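Local coordinates for protein Glucanase/chitosanase (Paenibacillus fukuinensis, PDB 4ZY9) that binds chitosan through this module, a CBM32 carbohydrate-binding domain of a larger enzyme thought to hydrolyse chitosan and beta-glucans, at residues E43-D46 with P47-I50; A30-S34 with S35-W39. The protein carries 1 engineered substitution. One frame throughout, in Å; residues are numbered along the deposited sequence.

Contact 1: E43-D46 with P47-I50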
# COMPACT_ATOMS: atom_id res chain seq x y z
N GLU A 43 16.01 -1.98 3.15
CA GLU A 43 16.05 -3.39 3.33
C GLU A 43 16.46 -3.79 4.75
O GLU A 43 17.21 -3.04 5.45
CB GLU A 43 17.03 -4.03 2.34
CG GLU A 43 16.84 -3.65 0.86
CD GLU A 43 17.90 -4.24 -0.13
OE1 GLU A 43 19.04 -3.75 0.04
OE2 GLU A 43 17.66 -5.16 -1.05
N GLY A 44 16.09 -4.97 5.15
CA GLY A 44 16.56 -5.53 6.41
C GLY A 44 15.85 -5.11 7.68
O GLY A 44 16.31 -5.47 8.78
N VAL A 45 14.76 -4.39 7.62
CA VAL A 45 14.17 -3.77 8.76
C VAL A 45 12.67 -3.83 8.70
O VAL A 45 12.02 -3.44 7.69
CB VAL A 45 14.53 -2.28 8.84
CG1 VAL A 45 13.79 -1.53 9.91
CG2 VAL A 45 16.01 -1.99 8.99
N ASP A 46 12.07 -4.36 9.77
CA ASP A 46 10.62 -4.42 9.94
C ASP A 46 10.18 -3.45 10.99
O ASP A 46 10.97 -3.26 12.00
CB ASP A 46 10.22 -5.85 10.38
CG ASP A 46 10.65 -6.86 9.36
OD1 ASP A 46 10.30 -6.70 8.15
OD2 ASP A 46 11.37 -7.81 9.70
N PRO A 47 9.04 -2.84 10.94
CA PRO A 47 8.08 -2.91 9.82
C PRO A 47 8.41 -1.91 8.76
O PRO A 47 9.32 -1.08 8.88
CB PRO A 47 6.74 -2.51 10.50
CG PRO A 47 7.19 -1.40 11.50
CD PRO A 47 8.55 -1.91 12.00
N GLN A 48 7.71 -1.95 7.65
CA GLN A 48 7.67 -0.90 6.65
C GLN A 48 6.28 -0.64 6.21
O GLN A 48 5.41 -1.52 6.35
CB GLN A 48 8.55 -1.21 5.43
CG GLN A 48 9.97 -1.50 5.78
CD GLN A 48 10.81 -0.31 6.27
OE1 GLN A 48 11.91 -0.56 6.90
NE2 GLN A 48 10.50 0.86 5.89
N TRP A 49 5.97 0.46 5.65
CA TRP A 49 4.57 0.84 5.24
C TRP A 49 4.58 1.80 4.12
O TRP A 49 5.58 2.55 3.92
CB TRP A 49 3.75 1.29 6.47
CG TRP A 49 4.31 2.46 7.22
CD1 TRP A 49 4.99 2.38 8.41
CD2 TRP A 49 4.34 3.83 6.83
NE1 TRP A 49 5.41 3.59 8.81
CE2 TRP A 49 5.00 4.55 7.92
CE3 TRP A 49 3.83 4.53 5.78
CZ2 TRP A 49 5.22 5.93 7.87
CZ3 TRP A 49 4.12 5.96 5.73
CH2 TRP A 49 4.77 6.60 6.77
N ILE A 50 3.46 1.89 3.42
CA ILE A 50 3.24 2.86 2.40
C ILE A 50 1.80 3.24 2.41
O ILE A 50 0.94 2.32 2.52
CB ILE A 50 3.70 2.34 1.02
CG1 ILE A 50 3.49 3.39 -0.09
CG2 ILE A 50 3.05 1.00 0.66
CD1 ILE A 50 4.28 3.07 -1.30
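Val45 and Gln48 meet across a short bend, where the glutamine chain folds back so that its CG and amide come close to the valine's backbone carbonyl. Gln48 CG lies 3.4 Å from Val45 O, and one Val45 methyl, CG1, borders the amide end. Gln48 CG stands beside its own backbone N (chi1 -55°) and the chain bends again at the next bond, which folds a long polar residue back over the bend. The orientation of that amide is doubtful; turned over, it may form a hydrogen bond to Val45 O.

The bend itself comes from a cis peptide between Asp46 and Pro47, which brings Asp46 CA within 3.0 Å of Pro47 CA. Proline suits this place because it pays less for the cis form than other residues do. This cis-proline turn leads the loop into strand 48-54 of the F5/8 type C beta-sandwich.

Asp46 turns its side chain away from the proline, and its carboxylate finds its partners outside the bend. Its CG sits beside the backbone N (chi1 -59°), and OD1 accepts a hydrogen bond from Tyr128 OH and forms a salt bridge with Arg122 NE. Further out, Pro47 rests on His118 of strand 114-122. Gly44 adopts a positive phi (82°), where a beta carbon would crowd the preceding carbonyl oxygen.

Contact 2: A30-S34 with S35-W39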
# COMPACT_ATOMS: atom_id res chain seq x y z
N ALA A 30 4.63 3.27 -6.76
CA ALA A 30 3.54 2.23 -6.67
C ALA A 30 2.24 2.74 -7.20
O ALA A 30 1.31 1.93 -7.44
CB ALA A 30 3.41 1.80 -5.24
N PHE A 31 2.07 4.04 -7.47
CA PHE A 31 0.79 4.67 -7.83
C PHE A 31 0.74 5.20 -9.18
O PHE A 31 -0.16 5.98 -9.52
CB PHE A 31 0.46 5.68 -6.71
CG PHE A 31 0.30 5.02 -5.39
CD1 PHE A 31 -0.88 4.45 -5.07
CD2 PHE A 31 1.34 4.97 -4.52
CE1 PHE A 31 -0.97 3.82 -3.85
CE2 PHE A 31 1.22 4.36 -3.28
CZ PHE A 31 0.05 3.75 -2.99
N ASP A 32 1.71 4.88 -10.01
CA ASP A 32 1.82 5.48 -11.35
C ASP A 32 1.16 4.69 -12.46
O ASP A 32 1.23 5.08 -13.60
CB ASP A 32 3.27 5.78 -11.68
CG ASP A 32 4.16 4.52 -11.89
OD1 ASP A 32 3.64 3.41 -11.75
OD2 ASP A 32 5.33 4.74 -12.26
N GLY A 33 0.49 3.62 -12.14
CA GLY A 33 -0.24 2.92 -13.13
C GLY A 33 0.63 2.00 -13.96
O GLY A 33 0.09 1.40 -14.93
N SER A 34 1.89 1.74 -13.59
CA SER A 34 2.83 0.86 -14.38
C SER A 34 3.51 -0.12 -13.59
O SER A 34 3.99 0.18 -12.44
CB SER A 34 3.83 1.77 -15.08
OG SER A 34 4.75 1.02 -15.87
N SER A 35 3.70 -1.33 -14.12
CA SER A 35 4.49 -2.32 -13.47
C SER A 35 5.96 -2.26 -13.88
O SER A 35 6.71 -3.14 -13.56
CB SER A 35 4.03 -3.76 -13.80
OG SER A 35 4.05 -3.92 -15.19
N THR A 36 6.40 -1.15 -14.54
CA THR A 36 7.78 -0.95 -14.88
C THR A 36 8.54 -0.17 -13.86
O THR A 36 9.79 0.02 -13.99
CB THR A 36 7.94 -0.17 -16.22
OG1 THR A 36 7.41 1.15 -16.16
CG2 THR A 36 7.17 -0.98 -17.35
N THR A 37 7.89 0.25 -12.78
CA THR A 37 8.46 1.09 -11.71
C THR A 37 7.87 0.55 -10.40
O THR A 37 6.78 -0.06 -10.38
CB THR A 37 8.01 2.53 -11.85
OG1 THR A 37 6.53 2.54 -11.74
CG2 THR A 37 8.49 3.19 -13.04
N ARG A 38 8.61 0.70 -9.32
CA ARG A 38 8.12 0.23 -8.00
C ARG A 38 8.64 1.10 -6.88
O ARG A 38 9.74 1.67 -6.97
CB ARG A 38 8.60 -1.23 -7.81
CG ARG A 38 10.14 -1.48 -7.85
CD ARG A 38 10.40 -2.93 -7.90
NE ARG A 38 11.83 -3.15 -8.13
CZ ARG A 38 12.75 -3.35 -7.19
NH1 ARG A 38 12.40 -3.51 -5.91
NH2 ARG A 38 14.02 -3.52 -7.52
N TRP A 39 7.83 1.19 -5.83
CA TRP A 39 8.36 1.55 -4.52
C TRP A 39 9.17 0.38 -4.01
O TRP A 39 8.76 -0.78 -4.14
CB TRP A 39 7.20 1.81 -3.55
CG TRP A 39 7.62 1.88 -2.15
CD1 TRP A 39 8.49 2.87 -1.58
CD2 TRP A 39 7.27 1.00 -1.07
NE1 TRP A 39 8.65 2.60 -0.26
CE2 TRP A 39 7.92 1.48 0.11
CE3 TRP A 39 6.46 -0.15 -0.95
CZ2 TRP A 39 7.73 0.93 1.37
CZ3 TRP A 39 6.32 -0.72 0.25
CH2 TRP A 39 6.94 -0.20 1.41
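An Asx turn folds the loop ahead of strand 39-40, and the aspartate that makes it, Asp32, also grips Thr37 across the loop. The hydroxyl Thr37 OG1 donates to Asp32 OD2 at 2.6 Å, reaching the syn side of the carboxylate and 21° out of its plane. The other oxygen, OD1, accepts the backbone N-H of Ser34 at 3.0 Å; this donor comes from well above the carboxylate plane, along a bond bent to 149°. Asp32 chi1 (69°) sets the carboxylate between its own N and carbonyl carbon, pointed at the far limb. With alanine in its place, Ser34 N and Thr37 OG1 would probably lose these acceptors, and the two limbs of the loop could shift apart. Gly33 has a positive phi, at which a beta carbon would press on the preceding carbonyl oxygen.

In many F5/8 type C domains the corresponding loop, with its Asp-Gly and downstream Thr, holds a structural calcium ion. Oxygens of Asp32, Ser34 and Thr37 gather here, as at the calcium site of such relatives, but no metal is claimed for this loop.

At the tip, Ser34 OG and Thr36 OG1 share a hydrogen bond of 2.7 Å; small hydroxyl residues suit a tight turn because they can bond to near neighbours. At the base the contact becomes apolar: Ala30 CB meets Trp39 CB at 4.1 Å, the small methyl allowing the two limbs to close. The indole leads away from Ala30 into the sandwich, packing on Ile50 and Leu130, while its NE1 donates to Ser19 O.

In the fold
The two contacts follow one another along the chain: contact 2 runs into the short strand 39-40, and a loop then leads to contact 1. Their centres are about 18 Å apart, yet their inner ends meet in the sandwich interior. Ile50 bridges them: its CD1 lies 3.6 Å from Trp39 CD2 and 3.9 Å from Phe31 CE2, and it also touches Ala30. The polar parts, the 32-37 loop and the 43-47 bend, thus diverge from a shared apolar core. CBM32 modules generally bind sugars through loops at one end of the sandwich, but neither contact can be assigned to the chitosan site from this geometry alone.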